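Local coordinates for putative HTH-type transcriptional regulator ybaQ (Escherichia coli, PDB 2EBY), which probably binds DNA as a transcriptional regulator with a Cro/C1-type helix-turn-helix domain of the VapA/VapI family, at residues N28-A31 / E32-V36; R49-T53 / E54-R58. All blocks are in the same frame, centred on the assembly; numbering follows the deposited sequence.

Contact 1 of 2, residues N28-A31 / E32-V36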
# COMPACT_ATOMS: atom_id res chain seq x y z
N ASN A 28 -22.37 6.50 11.94
CA ASN A 28 -23.40 5.59 11.45
C ASN A 28 -23.95 6.04 10.10
O ASN A 28 -24.26 5.21 9.25
CB ASN A 28 -24.55 5.49 12.45
CG ASN A 28 -24.11 4.95 13.80
OD1 ASN A 28 -22.95 4.56 13.96
ND2 ASN A 28 -25.02 4.91 14.76
N GLU A 29 -24.08 7.35 9.92
CA GLU A 29 -24.59 7.87 8.65
C GLU A 29 -23.61 7.56 7.52
O GLU A 29 -24.01 7.09 6.46
CB GLU A 29 -24.84 9.38 8.75
CG GLU A 29 -26.11 9.73 9.53
CD GLU A 29 -26.32 11.22 9.69
OE1 GLU A 29 -25.47 11.87 10.33
OE2 GLU A 29 -27.33 11.73 9.18
N LEU A 30 -22.33 7.83 7.76
CA LEU A 30 -21.32 7.55 6.74
C LEU A 30 -21.29 6.05 6.46
O LEU A 30 -21.18 5.63 5.31
CB LEU A 30 -19.93 8.02 7.20
CG LEU A 30 -18.81 7.66 6.22
CD1 LEU A 30 -19.05 8.38 4.89
CD2 LEU A 30 -17.45 8.04 6.79
N ALA A 31 -21.38 5.25 7.52
CA ALA A 31 -21.36 3.80 7.37
C ALA A 31 -22.42 3.32 6.40
O ALA A 31 -22.14 2.51 5.52
CB ALA A 31 -21.53 3.12 8.73
N GLU A 32 -23.64 3.81 6.55
CA GLU A 32 -24.74 3.40 5.68
C GLU A 32 -24.54 3.89 4.24
O GLU A 32 -24.99 3.26 3.29
CB GLU A 32 -26.07 3.88 6.25
CG GLU A 32 -26.22 3.51 7.74
CD GLU A 32 -27.63 3.68 8.27
OE1 GLU A 32 -28.48 2.80 8.03
OE2 GLU A 32 -27.89 4.71 8.95
N LEU A 33 -23.85 5.02 4.09
CA LEU A 33 -23.56 5.55 2.77
C LEU A 33 -22.49 4.67 2.11
O LEU A 33 -22.64 4.25 0.96
CB LEU A 33 -23.05 6.99 2.86
CG LEU A 33 -24.06 8.10 3.18
CD1 LEU A 33 -23.37 9.47 3.27
CD2 LEU A 33 -25.11 8.12 2.08
N LEU A 34 -21.42 4.39 2.84
CA LEU A 34 -20.33 3.55 2.33
C LEU A 34 -20.78 2.11 2.23
O LEU A 34 -20.15 1.29 1.57
CB LEU A 34 -19.11 3.63 3.27
CG LEU A 34 -18.42 4.98 3.54
CD1 LEU A 34 -17.52 4.87 4.76
CD2 LEU A 34 -17.62 5.40 2.33
N HIS A 35 -21.89 1.80 2.90
CA HIS A 35 -22.45 0.46 2.93
C HIS A 35 -21.49 -0.53 3.61
O HIS A 35 -21.30 -1.67 3.16
CB HIS A 35 -22.79 -0.04 1.53
CG HIS A 35 -23.51 -1.36 1.53
ND1 HIS A 35 -23.37 -2.28 0.51
CD2 HIS A 35 -24.34 -1.92 2.43
CE1 HIS A 35 -24.10 -3.35 0.79
NE2 HIS A 35 -24.69 -3.16 1.95
N VAL A 36 -20.87 -0.09 4.70
CA VAL A 36 -19.96 -0.93 5.47
C VAL A 36 -20.47 -0.87 6.90
O VAL A 36 -21.32 -0.03 7.22
CB VAL A 36 -18.50 -0.40 5.42
CG1 VAL A 36 -17.98 -0.43 3.98
CG2 VAL A 36 -18.44 1.02 5.98
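Leu34 lies one helical turn on from Leu30, and its side chain crosses that of Leu30 at a slant. Leu34 CB sits 3.5 Å from Leu30 O, the carbonyl that also accepts the backbone N of Leu34 at 2.8 Å in a nearly straight bond (172°). Leu34 CG follows at 3.3 Å from the same Leu30 O. From there the side chain forks: CD1 presses against Leu30 CG at 3.4 Å, tighter than usual for two carbons, while CD2 meets Leu30 CD1 more loosely at 4.2 Å. Leu30 can offer its branch to this partner because its CG stands opposite the backbone N (chi1 176°). Val41 of helix 38-45, Phe63 and Leu59 of helix 53-63 and Leu15 of helix 11-20 close round the pair. On another flank, Glu32 lays its CG 3.0 Å from Asn28 O. Glu29 turns its carboxylate away: OE1 is hydrogen-bonded to Lys26 N just before the helix, OE2 to Tyr101 OH of the second subunit. At the end of the helix Ala31 O takes two donors: Val36 N at 3.0 Å and, weakly, His35 N at 2.7 Å. The bond from Val36 N is a six-to-one closure past His35, whose phi is positive (63°), as in a Schellman C-cap. The capped helix is the first of the predicted helix-turn-helix motif, and its Leu30 and Leu34 face the core of the Cro/C1-type fold.

Contact 2 of 2, residues R49-T53 / E54-R58; sequences RKLTT and EMAFR. With SO4 (sulfate ion), chain C.
An N-cap opens helix 53-63 of the Cro/C1-type helix-turn-helix fold, and a sulfate ion, probably from the crystallisation liquor, rests at that helix end. Thr52 is the cap: its OG1 accepts Met55 N at 3.1 Å in a fairly straight bond (163°). The hydroxyl reaches this N-H because it is tucked between the backbone N and carbonyl carbon of its own residue (chi1 65°). Thr52 O in turn receives Ala56 N, starting the regular helix bonds. Sulfate O2 is held by Thr53 N at 2.8 Å, with Thr53 OG1 close to both O1 and O2, and the extended Lys50 chain brings NZ to O4 at 3.0 Å. A backbone N-H of the helix's first turn and the Lys50 ammonium thus hold one anion between them. On another side of the turn, the Arg49 guanidinium lies across Met55, with NH2 3.2 Å from Met55 CB and Met55 CE over one face of the flat group. Leu51 CD1 packs on Met55 CG at 3.8 Å, the two side chains crossing at about a right angle, and both touch Leu44 of helix 38-45. Further along, Arg58 NH2 forms a salt bridge with Glu54 OE2 at 2.8 Å and a second with Glu91 of the second subunit. The Phe57 ring turns an edge to Thr53 O, its CD1 lying 3.2 Å from that oxygen.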
# COMPACT_ATOMS: atom_id res chain seq x y z
N ARG A 49 -7.15 0.07 11.50
CA ARG A 49 -7.29 -0.63 10.24
C ARG A 49 -6.74 0.32 9.19
O ARG A 49 -7.12 1.49 9.14
CB ARG A 49 -8.78 -0.90 9.95
CG ARG A 49 -9.08 -1.78 8.76
CD ARG A 49 -10.43 -1.39 8.13
NE ARG A 49 -10.30 -0.20 7.29
CZ ARG A 49 -10.65 -0.13 6.01
NH1 ARG A 49 -11.17 -1.19 5.40
NH2 ARG A 49 -10.45 0.98 5.32
N LYS A 50 -5.84 -0.16 8.35
CA LYS A 50 -5.27 0.70 7.32
C LYS A 50 -6.39 0.99 6.31
O LYS A 50 -7.31 0.19 6.16
CB LYS A 50 -4.13 -0.03 6.60
CG LYS A 50 -4.63 -1.11 5.65
CD LYS A 50 -3.49 -1.80 4.91
CE LYS A 50 -4.05 -2.78 3.88
NZ LYS A 50 -3.00 -3.48 3.09
N LEU A 51 -6.31 2.13 5.64
CA LEU A 51 -7.30 2.45 4.62
C LEU A 51 -6.98 1.52 3.45
O LEU A 51 -5.91 1.64 2.85
CB LEU A 51 -7.14 3.90 4.16
CG LEU A 51 -8.08 4.39 3.05
CD1 LEU A 51 -9.36 4.93 3.66
CD2 LEU A 51 -7.38 5.50 2.27
N THR A 52 -7.90 0.61 3.12
CA THR A 52 -7.67 -0.32 2.02
C THR A 52 -8.04 0.32 0.68
O THR A 52 -8.68 1.37 0.64
CB THR A 52 -8.52 -1.61 2.17
OG1 THR A 52 -9.91 -1.28 2.07
CG2 THR A 52 -8.26 -2.28 3.52
N THR A 53 -7.63 -0.33 -0.41
CA THR A 53 -7.93 0.16 -1.75
C THR A 53 -9.44 0.23 -1.97
O THR A 53 -9.96 1.23 -2.47
CB THR A 53 -7.31 -0.75 -2.84
OG1 THR A 53 -5.91 -0.92 -2.58
CG2 THR A 53 -7.44 -0.12 -4.21
N GLU A 54 -10.14 -0.83 -1.58
CA GLU A 54 -11.59 -0.87 -1.73
C GLU A 54 -12.26 0.24 -0.94
O GLU A 54 -13.14 0.93 -1.45
CB GLU A 54 -12.16 -2.22 -1.28
CG GLU A 54 -13.66 -2.38 -1.56
CD GLU A 54 -14.22 -3.72 -1.11
OE1 GLU A 54 -13.56 -4.76 -1.33
OE2 GLU A 54 -15.33 -3.75 -0.54
N MET A 55 -11.85 0.43 0.32
CA MET A 55 -12.45 1.49 1.11
C MET A 55 -12.21 2.84 0.45
O MET A 55 -13.05 3.72 0.52
CB MET A 55 -11.88 1.54 2.54
CG MET A 55 -12.43 2.70 3.40
SD MET A 55 -14.22 2.66 3.77
CE MET A 55 -14.22 1.41 5.05
N ALA A 56 -11.04 2.99 -0.18
CA ALA A 56 -10.69 4.23 -0.86
C ALA A 56 -11.67 4.50 -1.99
O ALA A 56 -12.07 5.63 -2.22
CB ALA A 56 -9.26 4.16 -1.41
N PHE A 57 -12.06 3.44 -2.70
CA PHE A 57 -13.04 3.56 -3.79
C PHE A 57 -14.39 4.02 -3.24
O PHE A 57 -15.07 4.85 -3.85
CB PHE A 57 -13.26 2.22 -4.49
CG PHE A 57 -12.32 1.96 -5.65
CD1 PHE A 57 -10.96 1.75 -5.43
CD2 PHE A 57 -12.81 1.87 -6.95
CE1 PHE A 57 -10.11 1.46 -6.50
CE2 PHE A 57 -11.97 1.58 -8.02
CZ PHE A 57 -10.61 1.38 -7.80
N ARG A 58 -14.79 3.48 -2.09
CA ARG A 58 -16.07 3.83 -1.48
C ARG A 58 -16.08 5.29 -1.04
O ARG A 58 -17.05 6.01 -1.28
CB ARG A 58 -16.36 2.93 -0.28
CG ARG A 58 -16.62 1.46 -0.61
CD ARG A 58 -16.66 0.65 0.66
NE ARG A 58 -16.78 -0.78 0.43
CZ ARG A 58 -17.91 -1.39 0.10
NH1 ARG A 58 -19.03 -0.68 -0.04
NH2 ARG A 58 -17.93 -2.70 -0.10
S SO4 C . -5.36 -3.57 -0.05
O1 SO4 C . -5.55 -3.78 -1.52
O2 SO4 C . -5.66 -2.15 0.28
O3 SO4 C . -6.33 -4.41 0.75
O4 SO4 C . -3.92 -3.94 0.30

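Overall arrangement
From the N terminus, helix 11-20 comes first, then contact 1 runs along helix 27-34 into the turn that leads to helix 38-45. The chain passes through that helix before contact 2 turns it from a loop into helix 53-63. Each is local, between adjoining residues, so neither closes a long loop. The two contacts stand in series, neither enclosing nor crossing the other, with centres about 13 Å apart. Arg58 bridges them: its NH1 makes a weak hydrogen bond to Leu34 O, and its CD packs on Val36 CG1. Contact 1 joins helices 11-20, 38-45 and 53-63 in the core, while contact 2 adds helix 67-83 through Leu51 and Ala56. Both also reach the second subunit.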